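Local structure of oxidoreductase, short-chain dehydrogenase/reductase family (3L6E) at residues H5-G10 against G76-V81; D63-F68 against A116-R121; A131-S136 against V174-S179; A205-A210 against T220-G225. The protein probably acts as a nicotinamide-dependent Rossmann-fold oxidoreductase, possibly a 3-dehydrosphinganine reductase of sphingolipid metabolism. One frame throughout, in Å; residues are numbered along the deposited sequence.

Contact 1: residues H5-G10 against G76-V81; sequences HIIVTG and GLPELV
His5 donates from ND1 to the carbonyl oxygen Gly76 O at 2.7 Å, a short but bent bond. The oxygen lies at the edge of the imidazole, and the donor sits above the carbonyl plane rather than on a lone pair. Because CG is swung away from the backbone N (chi1 -172°), the ring can reach the glycine that follows helix 61-75. Its NE2 is bonded to Ser31 OG on the neighbouring strand, so both nitrogens are engaged and the ring's rotation is fixed. The backbone takes over from here: Glu79 N bonds to His5 O at 2.9 Å, and Ile7 N to Leu80 O at 2.8 Å. Strands 5-9 and 80-84 thus pair in parallel at the centre of a Rossmann sheet, the former leading into the Thr9-Gly10 start of a TGxxxGxG sequence that in this family binds the dinucleotide. On the sheet face carrying Ile6 and Leu80, Ile6 CD1 touches Leu80 CB at 3.5 Å while Ile6 CG2 rests on the leucine's CG and CD2. On the opposite face, that of Ile7 and Val81, Ile7 CD1 meets Pro78 CG at 3.6 Å, and Ile7 CB lies 4.2 Å from Val81 CG2, beneath helices 61-75 and 98-123.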
loop_
_atom_site.group_PDB
_atom_site.type_symbol
_atom_site.label_atom_id
_atom_site.label_comp_id
_atom_site.label_asym_id
_atom_site.label_seq_id
_atom_site.Cartn_x
_atom_site.Cartn_y
_atom_site.Cartn_z
ATOM N N HIS A 5 -0.184 0.266 -22.967
ATOM C CA HIS A 5 -0.743 1.615 -22.963
ATOM C C HIS A 5 -1.301 2.052 -21.606
ATOM O O HIS A 5 -2.159 1.379 -21.019
ATOM C CB HIS A 5 -1.810 1.767 -24.038
ATOM C CG HIS A 5 -2.285 3.172 -24.218
ATOM N ND1 HIS A 5 -3.574 3.478 -24.596
ATOM C CD2 HIS A 5 -1.652 4.354 -24.037
ATOM C CE1 HIS A 5 -3.705 4.791 -24.668
ATOM N NE2 HIS A 5 -2.554 5.345 -24.334
ATOM N N ILE A 6 -0.798 3.190 -21.125
ATOM C CA ILE A 6 -1.252 3.794 -19.874
ATOM C C ILE A 6 -1.769 5.197 -20.143
ATOM O O ILE A 6 -1.209 5.944 -20.946
ATOM C CB ILE A 6 -0.109 3.898 -18.825
ATOM C CG1 ILE A 6 0.688 2.596 -18.741
ATOM C CG2 ILE A 6 -0.660 4.377 -17.427
ATOM C CD1 ILE A 6 -0.049 1.455 -18.077
ATOM N N ILE A 7 -2.859 5.547 -19.483
ATOM C CA ILE A 7 -3.360 6.906 -19.521
ATOM C C ILE A 7 -3.063 7.528 -18.168
ATOM O O ILE A 7 -3.396 6.948 -17.133
ATOM C CB ILE A 7 -4.857 6.947 -19.788
ATOM C CG1 ILE A 7 -5.148 6.545 -21.240
ATOM C CG2 ILE A 7 -5.432 8.357 -19.528
ATOM C CD1 ILE A 7 -6.633 6.426 -21.511
ATOM N N VAL A 8 -2.494 8.719 -18.177
ATOM C CA VAL A 8 -2.237 9.443 -16.954
ATOM C C VAL A 8 -2.819 10.835 -17.024
ATOM O O VAL A 8 -2.458 11.608 -17.877
ATOM C CB VAL A 8 -0.742 9.553 -16.668
ATOM C CG1 VAL A 8 -0.511 10.351 -15.430
ATOM C CG2 VAL A 8 -0.126 8.196 -16.545
ATOM N N THR A 9 -3.725 11.146 -16.116
ATOM C CA THR A 9 -4.279 12.482 -16.054
ATOM C C THR A 9 -3.472 13.337 -15.098
ATOM O O THR A 9 -2.695 12.829 -14.321
ATOM C CB THR A 9 -5.724 12.484 -15.601
ATOM O OG1 THR A 9 -5.801 11.948 -14.291
ATOM C CG2 THR A 9 -6.565 11.669 -16.505
ATOM N N GLY A 10 -3.660 14.641 -15.172
ATOM C CA GLY A 10 -2.896 15.563 -14.364
ATOM C C GLY A 10 -1.435 15.315 -14.604
ATOM O O GLY A 10 -0.638 15.282 -13.682
ATOM N N GLY A 76 -4.290 2.665 -28.533
ATOM C CA GLY A 76 -5.241 1.568 -28.348
ATOM C C GLY A 76 -5.816 1.615 -26.941
ATOM O O GLY A 76 -5.525 2.551 -26.164
ATOM N N LEU A 77 -6.642 0.626 -26.613
ATOM C CA LEU A 77 -7.287 0.574 -25.302
ATOM C C LEU A 77 -6.215 0.499 -24.221
ATOM O O LEU A 77 -5.203 -0.190 -24.411
ATOM C CB LEU A 77 -8.242 -0.626 -25.194
ATOM C CG LEU A 77 -9.424 -0.689 -26.161
ATOM C CD1 LEU A 77 -10.265 -1.935 -25.893
ATOM C CD2 LEU A 77 -10.290 0.565 -26.096
ATOM N N PRO A 78 -6.423 1.222 -23.099
ATOM C CA PRO A 78 -5.444 1.236 -22.020
ATOM C C PRO A 78 -5.566 0.064 -21.058
ATOM O O PRO A 78 -6.668 -0.434 -20.831
ATOM C CB PRO A 78 -5.758 2.538 -21.273
ATOM C CG PRO A 78 -7.192 2.821 -21.539
ATOM C CD PRO A 78 -7.524 2.189 -22.875
ATOM N N GLU A 79 -4.429 -0.366 -20.511
ATOM C CA GLU A 79 -4.395 -1.288 -19.379
ATOM C C GLU A 79 -4.577 -0.553 -18.034
ATOM O O GLU A 79 -5.122 -1.113 -17.070
ATOM C CB GLU A 79 -3.064 -2.045 -19.344
ATOM C CG GLU A 79 -2.689 -2.740 -20.651
ATOM C CD GLU A 79 -1.320 -3.398 -20.585
ATOM O OE1 GLU A 79 -1.104 -4.408 -21.303
ATOM O OE2 GLU A 79 -0.464 -2.909 -19.807
ATOM N N LEU A 80 -4.103 0.688 -17.962
ATOM C CA LEU A 80 -4.166 1.437 -16.708
ATOM C C LEU A 80 -4.564 2.873 -16.961
ATOM O O LEU A 80 -3.997 3.543 -17.833
ATOM C CB LEU A 80 -2.835 1.358 -15.935
ATOM C CG LEU A 80 -2.545 2.331 -14.778
ATOM C CD1 LEU A 80 -3.511 2.129 -13.628
ATOM C CD2 LEU A 80 -1.086 2.227 -14.282
ATOM N N VAL A 81 -5.580 3.315 -16.220
ATOM C CA VAL A 81 -5.944 4.715 -16.163
ATOM C C VAL A 81 -5.541 5.219 -14.785
ATOM O O VAL A 81 -6.043 4.765 -13.748
ATOM C CB VAL A 81 -7.433 4.984 -16.490
ATOM C CG1 VAL A 81 -7.741 6.489 -16.385
ATOM C CG2 VAL A 81 -7.736 4.544 -17.914
#

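Contact 2: residues D63-F68 against A116-R121; sequences DVDVAF and AQQTVR. Unlike the reference sequence in segment 63-68: Asp63 (reference Glu).
Gln118 reaches helix 61-75 through an extended first torsion (chi1 -174°) that lays CG over the Phe68 ring, while a bend at the second (chi2 77°) brings the amide to Asp65. Asp65, with CG beside its backbone N, leans its carboxylate back to meet that amide. Gln118 NE2 donates to Asp65 OD1 at 2.8 Å, meeting the oxygen on its anti side but out of the carboxylate plane, and the two flat groups are strongly turned against each other. The other end of the amide is gripped as well: Arg121 NE and NH2 both bond to Gln118 OE1, the NH2 at 2.7 Å and the NE at 3.1 Å, approaching from the same face. Held at both ends, the amide has little freedom to turn over, and the arginine would probably polarise it toward the aspartate. Below the polar layer, Gln118 CG makes a CH-pi contact with Phe68, 3.8 Å from the ring centroid, and Val64 CG1 packs 3.9 Å from Gln118 CB. One glutamine therefore fills much of the gap between helical segments whose axes are 10.6 Å apart and inclined at 48°. Phe68 also touches Val115 and Leu122 of helix 98-123 and Met33 of strand 29-34, so both helices cover the same side of the sheet, while Ala116, pointing away from helix 61-75, packs on Phe158 and Leu162 of helix 145-165.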
loop_
_atom_site.group_PDB
_atom_site.type_symbol
_atom_site.label_atom_id
_atom_site.label_comp_id
_atom_site.label_asym_id
_atom_site.label_seq_id
_atom_site.Cartn_x
_atom_site.Cartn_y
_atom_site.Cartn_z
ATOM N N ASP A 63 -15.481 17.178 -23.240
ATOM C CA ASP A 63 -14.021 17.310 -23.193
ATOM C C ASP A 63 -13.314 15.995 -22.803
ATOM O O ASP A 63 -12.223 15.692 -23.286
ATOM C CB ASP A 63 -13.625 18.441 -22.228
ATOM C CG ASP A 63 -14.258 19.791 -22.596
ATOM O OD1 ASP A 63 -15.471 19.842 -22.906
ATOM O OD2 ASP A 63 -13.542 20.817 -22.557
ATOM N N VAL A 64 -13.958 15.217 -21.936
ATOM C CA VAL A 64 -13.441 13.909 -21.516
ATOM C C VAL A 64 -13.555 12.897 -22.655
ATOM O O VAL A 64 -12.621 12.139 -22.902
ATOM C CB VAL A 64 -14.148 13.398 -20.239
ATOM C CG1 VAL A 64 -13.733 11.967 -19.906
ATOM C CG2 VAL A 64 -13.837 14.317 -19.075
ATOM N N ASP A 65 -14.705 12.908 -23.332
ATOM C CA ASP A 65 -14.975 12.063 -24.494
ATOM C C ASP A 65 -13.918 12.238 -25.583
ATOM O O ASP A 65 -13.407 11.252 -26.121
ATOM C CB ASP A 65 -16.366 12.376 -25.078
ATOM C CG ASP A 65 -17.514 11.872 -24.202
ATOM O OD1 ASP A 65 -17.425 10.762 -23.631
ATOM O OD2 ASP A 65 -18.539 12.585 -24.102
ATOM N N VAL A 66 -13.599 13.499 -25.884
ATOM C CA VAL A 66 -12.659 13.863 -26.940
ATOM C C VAL A 66 -11.238 13.430 -26.593
ATOM O O VAL A 66 -10.545 12.827 -27.415
ATOM C CB VAL A 66 -12.720 15.394 -27.243
ATOM C CG1 VAL A 66 -11.623 15.820 -28.208
ATOM C CG2 VAL A 66 -14.095 15.779 -27.817
ATOM N N ALA A 67 -10.823 13.722 -25.363
ATOM C CA ALA A 67 -9.475 13.420 -24.896
ATOM C C ALA A 67 -9.198 11.917 -24.876
ATOM O O ALA A 67 -8.094 11.491 -25.199
ATOM C CB ALA A 67 -9.236 14.028 -23.503
ATOM N N PHE A 68 -10.193 11.125 -24.480
ATOM C CA PHE A 68 -10.023 9.681 -24.417
ATOM C C PHE A 68 -10.011 9.044 -25.805
ATOM O O PHE A 68 -9.305 8.049 -26.018
ATOM C CB PHE A 68 -11.061 9.033 -23.485
ATOM C CG PHE A 68 -10.608 8.938 -22.040
ATOM C CD1 PHE A 68 -9.994 7.784 -21.563
ATOM C CD2 PHE A 68 -10.787 10.002 -21.162
ATOM C CE1 PHE A 68 -9.562 7.684 -20.225
ATOM C CE2 PHE A 68 -10.369 9.920 -19.828
ATOM C CZ PHE A 68 -9.751 8.758 -19.353
ATOM N N ALA A 116 -13.695 8.140 -14.366
ATOM C CA ALA A 116 -14.068 6.816 -13.907
ATOM C C ALA A 116 -15.137 6.215 -14.834
ATOM O O ALA A 116 -15.001 5.076 -15.269
ATOM C CB ALA A 116 -14.553 6.869 -12.485
ATOM N N GLN A 117 -16.161 7.003 -15.168
ATOM C CA GLN A 117 -17.256 6.525 -16.024
ATOM C C GLN A 117 -16.788 6.251 -17.434
ATOM O O GLN A 117 -17.223 5.291 -18.059
ATOM C CB GLN A 117 -18.408 7.527 -16.080
ATOM C CG GLN A 117 -19.156 7.643 -14.796
ATOM C CD GLN A 117 -20.148 8.773 -14.794
ATOM O OE1 GLN A 117 -20.886 8.940 -13.824
ATOM N NE2 GLN A 117 -20.191 9.552 -15.883
ATOM N N GLN A 118 -15.923 7.120 -17.936
ATOM C CA GLN A 118 -15.296 6.921 -19.228
ATOM C C GLN A 118 -14.442 5.628 -19.230
ATOM O O GLN A 118 -14.407 4.912 -20.223
ATOM C CB GLN A 118 -14.486 8.172 -19.604
ATOM C CG GLN A 118 -13.880 8.183 -21.000
ATOM C CD GLN A 118 -14.865 8.493 -22.119
ATOM O OE1 GLN A 118 -14.690 8.024 -23.244
ATOM N NE2 GLN A 118 -15.899 9.289 -21.823
ATOM N N THR A 119 -13.789 5.323 -18.107
ATOM C CA THR A 119 -12.983 4.086 -17.954
ATOM C C THR A 119 -13.841 2.820 -17.871
ATOM O O THR A 119 -13.476 1.780 -18.415
ATOM C CB THR A 119 -12.056 4.160 -16.704
ATOM O OG1 THR A 119 -11.233 5.332 -16.788
ATOM C CG2 THR A 119 -11.162 2.908 -16.589
ATOM N N VAL A 120 -14.961 2.903 -17.166
ATOM C CA VAL A 120 -15.911 1.794 -17.089
ATOM C C VAL A 120 -16.411 1.491 -18.513
ATOM O O VAL A 120 -16.374 0.351 -18.984
ATOM C CB VAL A 120 -17.103 2.136 -16.149
ATOM C CG1 VAL A 120 -18.172 1.048 -16.178
ATOM C CG2 VAL A 120 -16.627 2.389 -14.706
ATOM N N ARG A 121 -16.831 2.541 -19.202
ATOM C CA ARG A 121 -17.290 2.431 -20.576
ATOM C C ARG A 121 -16.236 1.765 -21.475
ATOM O O ARG A 121 -16.537 0.787 -22.179
ATOM C CB ARG A 121 -17.678 3.820 -21.091
ATOM C CG ARG A 121 -17.929 3.888 -22.590
ATOM C CD ARG A 121 -18.100 5.339 -23.032
ATOM N NE ARG A 121 -16.861 5.901 -23.585
ATOM C CZ ARG A 121 -16.382 5.625 -24.799
ATOM N NH1 ARG A 121 -17.018 4.776 -25.612
ATOM N NH2 ARG A 121 -15.254 6.200 -25.208
#

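Contact 3: residues A131-S136 against V174-S179; sequences ANVLSS and VNLYPS
Leu134 comes obliquely to the Tyr177 ring, its CD2 lying 3.7 Å from Tyr177 CE2. The leucine and tyrosine side chains run alongside each other and point the same way, with Leu134 CB also close to the ring, which in turn stacks on Phe223 of the adjoining strand. The puckered Pro178 ring is met differently: the Val133 side chain crosses that of Pro178 at about a right angle, Val133 CG1 3.8 Å from Pro178 CG. These groups ride on a parallel pair of strands, in which Asn132 N bonds to Val174 O at 2.9 Å, Leu176 N to Asn132 O at 2.8 Å, and Leu134 N to Leu176 O at 3.0 Å. Together with helix 145-165, the pair forms a beta-alpha-beta unit of the Rossmann fold, and the far end of strand 128-137 is where short-chain dehydrogenases generally carry their active-site serine. Beyond the Leu134 N bond the regular pairing lapses; Leu134 O receives a water at 2.6 Å instead, and pairing resumes with Ser136 N bonded to Pro178 O. Ser136 CB then packs 3.5 Å from Ser179 OG, while the Ser136 hydroxyl turns instead to Lys152 NZ on helix 145-165.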
loop_
_atom_site.group_PDB
_atom_site.type_symbol
_atom_site.label_atom_id
_atom_site.label_comp_id
_atom_site.label_asym_id
_atom_site.label_seq_id
_atom_site.Cartn_x
_atom_site.Cartn_y
_atom_site.Cartn_z
ATOM N N ALA A 131 -6.794 3.571 -11.448
ATOM C CA ALA A 131 -6.049 3.962 -10.264
ATOM C C ALA A 131 -6.287 5.426 -10.056
ATOM O O ALA A 131 -6.143 6.212 -10.983
ATOM C CB ALA A 131 -4.573 3.662 -10.427
ATOM N N ASN A 132 -6.686 5.773 -8.840
ATOM C CA ASN A 132 -6.961 7.149 -8.489
ATOM C C ASN A 132 -5.995 7.641 -7.420
ATOM O O ASN A 132 -5.729 6.933 -6.438
ATOM C CB ASN A 132 -8.385 7.296 -8.000
ATOM C CG ASN A 132 -9.346 7.601 -9.106
ATOM O OD1 ASN A 132 -9.505 8.740 -9.523
ATOM N ND2 ASN A 132 -10.016 6.578 -9.582
ATOM N N VAL A 133 -5.481 8.848 -7.630
ATOM C CA VAL A 133 -4.599 9.498 -6.669
ATOM C C VAL A 133 -5.410 10.517 -5.867
ATOM O O VAL A 133 -5.945 11.474 -6.419
ATOM C CB VAL A 133 -3.395 10.204 -7.342
ATOM C CG1 VAL A 133 -2.457 10.801 -6.279
ATOM C CG2 VAL A 133 -2.622 9.228 -8.177
ATOM N N LEU A 134 -5.544 10.261 -4.572
ATOM C CA LEU A 134 -6.159 11.210 -3.666
ATOM C C LEU A 134 -5.034 11.905 -2.858
ATOM O O LEU A 134 -4.826 11.635 -1.681
ATOM C CB LEU A 134 -7.208 10.503 -2.789
ATOM C CG LEU A 134 -8.438 9.864 -3.481
ATOM C CD1 LEU A 134 -8.107 8.581 -4.265
ATOM C CD2 LEU A 134 -9.496 9.546 -2.451
ATOM N N SER A 135 -4.285 12.783 -3.522
ATOM C CA SER A 135 -3.073 13.364 -2.923
ATOM C C SER A 135 -3.380 14.414 -1.851
ATOM O O SER A 135 -4.455 15.024 -1.848
ATOM C CB SER A 135 -2.143 13.924 -4.000
ATOM O OG SER A 135 -2.791 14.921 -4.771
ATOM N N SER A 136 -2.437 14.601 -0.932
ATOM C CA SER A 136 -2.666 15.437 0.238
ATOM C C SER A 136 -1.494 16.390 0.447
ATOM O O SER A 136 -0.522 16.061 1.134
ATOM C CB SER A 136 -2.892 14.561 1.472
ATOM O OG SER A 136 -3.910 15.089 2.298
ATOM N N VAL A 174 -8.074 0.783 -7.764
ATOM C CA VAL A 174 -6.934 0.966 -6.871
ATOM C C VAL A 174 -6.899 2.436 -6.434
ATOM O O VAL A 174 -6.926 3.351 -7.265
ATOM C CB VAL A 174 -5.595 0.565 -7.542
ATOM C CG1 VAL A 174 -4.412 0.798 -6.584
ATOM C CG2 VAL A 174 -5.623 -0.941 -8.008
ATOM N N ASN A 175 -6.883 2.651 -5.128
ATOM C CA ASN A 175 -6.872 4.008 -4.581
ATOM C C ASN A 175 -5.531 4.291 -3.887
ATOM O O ASN A 175 -5.126 3.546 -3.031
ATOM C CB ASN A 175 -8.038 4.193 -3.619
ATOM C CG ASN A 175 -9.390 4.123 -4.301
ATOM O OD1 ASN A 175 -9.544 4.443 -5.485
ATOM N ND2 ASN A 175 -10.391 3.717 -3.543
ATOM N N LEU A 176 -4.850 5.361 -4.271
ATOM C CA LEU A 176 -3.500 5.636 -3.779
ATOM C C LEU A 176 -3.482 6.972 -3.025
ATOM O O LEU A 176 -3.995 7.957 -3.530
ATOM C CB LEU A 176 -2.506 5.690 -4.950
ATOM C CG LEU A 176 -2.592 4.540 -5.977
ATOM C CD1 LEU A 176 -1.945 4.909 -7.293
ATOM C CD2 LEU A 176 -2.012 3.248 -5.451
ATOM N N TYR A 177 -2.868 6.979 -1.836
ATOM C CA TYR A 177 -2.899 8.120 -0.929
ATOM C C TYR A 177 -1.505 8.623 -0.516
ATOM O O TYR A 177 -0.986 8.233 0.525
ATOM C CB TYR A 177 -3.699 7.742 0.324
ATOM C CG TYR A 177 -5.104 7.263 0.042
ATOM C CD1 TYR A 177 -5.353 5.946 -0.434
ATOM C CD2 TYR A 177 -6.190 8.097 0.273
ATOM C CE1 TYR A 177 -6.659 5.503 -0.663
ATOM C CE2 TYR A 177 -7.491 7.674 0.053
ATOM C CZ TYR A 177 -7.727 6.376 -0.408
ATOM O OH TYR A 177 -9.030 5.983 -0.650
ATOM N N PRO A 178 -0.876 9.437 -1.353
ATOM C CA PRO A 178 0.361 10.108 -0.943
ATOM C C PRO A 178 0.008 11.299 -0.072
ATOM O O PRO A 178 -0.534 12.262 -0.592
ATOM C CB PRO A 178 0.927 10.662 -2.261
ATOM C CG PRO A 178 -0.048 10.281 -3.346
ATOM C CD PRO A 178 -1.322 9.859 -2.690
ATOM N N SER A 179 0.293 11.231 1.223
ATOM C CA SER A 179 0.063 12.358 2.134
ATOM C C SER A 179 1.349 13.100 2.421
ATOM O O SER A 179 2.255 12.562 3.068
ATOM C CB SER A 179 -0.520 11.883 3.461
ATOM O OG SER A 179 -1.918 11.730 3.374
HETATM O O HOH W 1 -4.038 11.528 0.767
#

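Contact 4: residues A205-A210 against T220-G225; sequences AYMLDA and TDLFIG
Leu222 pushes its CD2 methyl into the side of helix 200-210, where it sits 3.7 Å from Ala210 CB and 3.8 Å from Met207 CA. Tyr206 O lies 3.8 Å from the same Leu222 CD2, so a single branch fits against one helical turn. Next to it, Ile224 CD1 lodges between Tyr206 CB and Met207 CG, 3.9 Å from each. Its other branch, CG2, comes obliquely to the tyrosine ring at CD2. Leu222 carries CG opposite its backbone N (chi1 -179°), whereas Ile224 places CG1 beside the N (chi1 -51°), and both thereby reach the helix. No hydrogen bond joins the segments; the side chains meet by apolar packing alone. Farther out, selenomethionine Met207 rests on Leu176 and Pro178 of strand 171-181, and Tyr206 is steadied by Glu212 O of the second subunit, bonded to its OH, and by a cation-pi contact with Arg214 of that subunit. The strand itself pairs with strand 171-181 on one side and, antiparallel, with a strand of the second subunit on the other. The helix of a beta-alpha-beta crossover between strands 171-181 and 217-226, packed on the last strand while the sheet continues across the dimer, is characteristic of classical short-chain dehydrogenases.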
loop_
_atom_site.group_PDB
_atom_site.type_symbol
_atom_site.label_atom_id
_atom_site.label_comp_id
_atom_site.label_asym_id
_atom_site.label_seq_id
_atom_site.Cartn_x
_atom_site.Cartn_y
_atom_site.Cartn_z
ATOM N N ALA A 205 7.432 5.916 -7.151
ATOM C CA ALA A 205 8.135 4.632 -7.109
ATOM C C ALA A 205 7.401 3.607 -6.267
ATOM O O ALA A 205 7.289 2.438 -6.673
ATOM C CB ALA A 205 9.605 4.812 -6.641
ATOM N N TYR A 206 6.894 4.035 -5.103
ATOM C CA TYR A 206 6.000 3.188 -4.306
ATOM C C TYR A 206 4.737 2.818 -5.063
ATOM O O TYR A 206 4.317 1.671 -5.030
ATOM C CB TYR A 206 5.558 3.874 -3.008
ATOM C CG TYR A 206 6.587 3.839 -1.911
ATOM C CD1 TYR A 206 7.139 2.628 -1.481
ATOM C CD2 TYR A 206 7.020 5.013 -1.312
ATOM C CE1 TYR A 206 8.100 2.607 -0.474
ATOM C CE2 TYR A 206 7.953 4.993 -0.313
ATOM C CZ TYR A 206 8.480 3.798 0.109
ATOM O OH TYR A 206 9.424 3.817 1.110
HETATM N N MSE A 207 4.133 3.816 -5.705
HETATM C CA MSE A 207 2.861 3.669 -6.408
HETATM C C MSE A 207 2.998 2.702 -7.598
HETATM O O MSE A 207 2.177 1.799 -7.763
HETATM C CB MSE A 207 2.330 5.035 -6.868
HETATM C CG MSE A 207 1.947 5.976 -5.728
HETATM SE SE MSE A 207 1.493 7.819 -6.291
HETATM C CE MSE A 207 -0.287 7.536 -6.917
ATOM N N LEU A 208 4.044 2.885 -8.393
ATOM C CA LEU A 208 4.276 2.035 -9.557
ATOM C C LEU A 208 4.673 0.612 -9.173
ATOM O O LEU A 208 4.286 -0.336 -9.844
ATOM C CB LEU A 208 5.317 2.638 -10.497
ATOM C CG LEU A 208 4.990 4.002 -11.102
ATOM C CD1 LEU A 208 6.181 4.516 -11.904
ATOM C CD2 LEU A 208 3.736 3.985 -11.937
ATOM N N ASP A 209 5.438 0.457 -8.095
ATOM C CA ASP A 209 5.676 -0.889 -7.584
ATOM C C ASP A 209 4.346 -1.501 -7.159
ATOM O O ASP A 209 4.076 -2.649 -7.435
ATOM C CB ASP A 209 6.660 -0.914 -6.421
ATOM C CG ASP A 209 8.090 -0.689 -6.852
ATOM O OD1 ASP A 209 8.334 -0.453 -8.049
ATOM O OD2 ASP A 209 8.982 -0.752 -5.981
ATOM N N ALA A 210 3.522 -0.724 -6.480
ATOM C CA ALA A 210 2.254 -1.230 -6.010
ATOM C C ALA A 210 1.348 -1.608 -7.204
ATOM O O ALA A 210 0.576 -2.537 -7.115
ATOM C CB ALA A 210 1.586 -0.215 -5.117
ATOM N N THR A 220 -5.027 -2.996 -3.510
ATOM C CA THR A 220 -6.285 -2.274 -3.665
ATOM C C THR A 220 -6.190 -0.838 -3.140
ATOM O O THR A 220 -6.865 0.054 -3.648
ATOM C CB THR A 220 -7.451 -3.002 -2.968
ATOM O OG1 THR A 220 -7.112 -3.231 -1.597
ATOM C CG2 THR A 220 -7.778 -4.372 -3.670
ATOM N N ASP A 221 -5.343 -0.627 -2.131
ATOM C CA ASP A 221 -5.197 0.681 -1.481
ATOM C C ASP A 221 -3.779 0.865 -0.979
ATOM O O ASP A 221 -3.200 -0.034 -0.363
ATOM C CB ASP A 221 -6.190 0.863 -0.301
ATOM C CG ASP A 221 -7.610 0.410 -0.643
ATOM O OD1 ASP A 221 -8.461 1.245 -1.061
ATOM O OD2 ASP A 221 -7.869 -0.800 -0.485
ATOM N N LEU A 222 -3.229 2.046 -1.225
ATOM C CA LEU A 222 -1.858 2.344 -0.813
ATOM C C LEU A 222 -1.760 3.712 -0.125
ATOM O O LEU A 222 -2.057 4.710 -0.723
ATOM C CB LEU A 222 -0.923 2.315 -2.027
ATOM C CG LEU A 222 0.558 2.576 -1.775
ATOM C CD1 LEU A 222 1.227 1.416 -1.029
ATOM C CD2 LEU A 222 1.309 2.906 -3.065
ATOM N N PHE A 223 -1.318 3.729 1.128
ATOM C CA PHE A 223 -1.183 4.960 1.894
ATOM C C PHE A 223 0.299 5.257 2.100
ATOM O O PHE A 223 1.027 4.443 2.651
ATOM C CB PHE A 223 -1.919 4.845 3.242
ATOM C CG PHE A 223 -3.412 4.696 3.109
ATOM C CD1 PHE A 223 -3.980 3.466 2.779
ATOM C CD2 PHE A 223 -4.256 5.788 3.307
ATOM C CE1 PHE A 223 -5.366 3.320 2.652
ATOM C CE2 PHE A 223 -5.628 5.661 3.173
ATOM C CZ PHE A 223 -6.192 4.417 2.851
ATOM N N ILE A 224 0.746 6.407 1.613
ATOM C CA ILE A 224 2.140 6.830 1.805
ATOM C C ILE A 224 2.179 8.071 2.680
ATOM O O ILE A 224 1.450 9.021 2.422
ATOM C CB ILE A 224 2.825 7.168 0.465
ATOM C CG1 ILE A 224 2.642 6.031 -0.547
ATOM C CG2 ILE A 224 4.320 7.457 0.671
ATOM C CD1 ILE A 224 2.813 6.515 -1.966
ATOM N N GLY A 225 3.046 8.072 3.697
ATOM C CA GLY A 225 3.209 9.239 4.579
ATOM C C GLY A 225 4.630 9.774 4.593
ATOM O O GLY A 225 5.569 9.050 4.269
#

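Overall arrangement
Contacts 1, 3 and 4 follow the sheet from its middle to its dimer edge, and contact 2 covers contact 1, Ile7 CD1 lying 3.4 Å from Phe68 CE1. Contact 1 passes to contact 3 through a probable hydrogen bond of 2.7 Å between Val81 O and Ala131 N, and contact 3 to contact 4 through another between Tyr177 N and Leu222 O, also 2.7 Å. The centres of contacts 3 and 4 are about 8 Å apart, whereas those of contacts 2 and 4 are about 24 Å apart, on opposite sides of the chain's centre. The C-terminal ends of the strands in contacts 1 and 3 point to the edge where this family usually binds cofactor and substrate; contact 4 faces the second subunit.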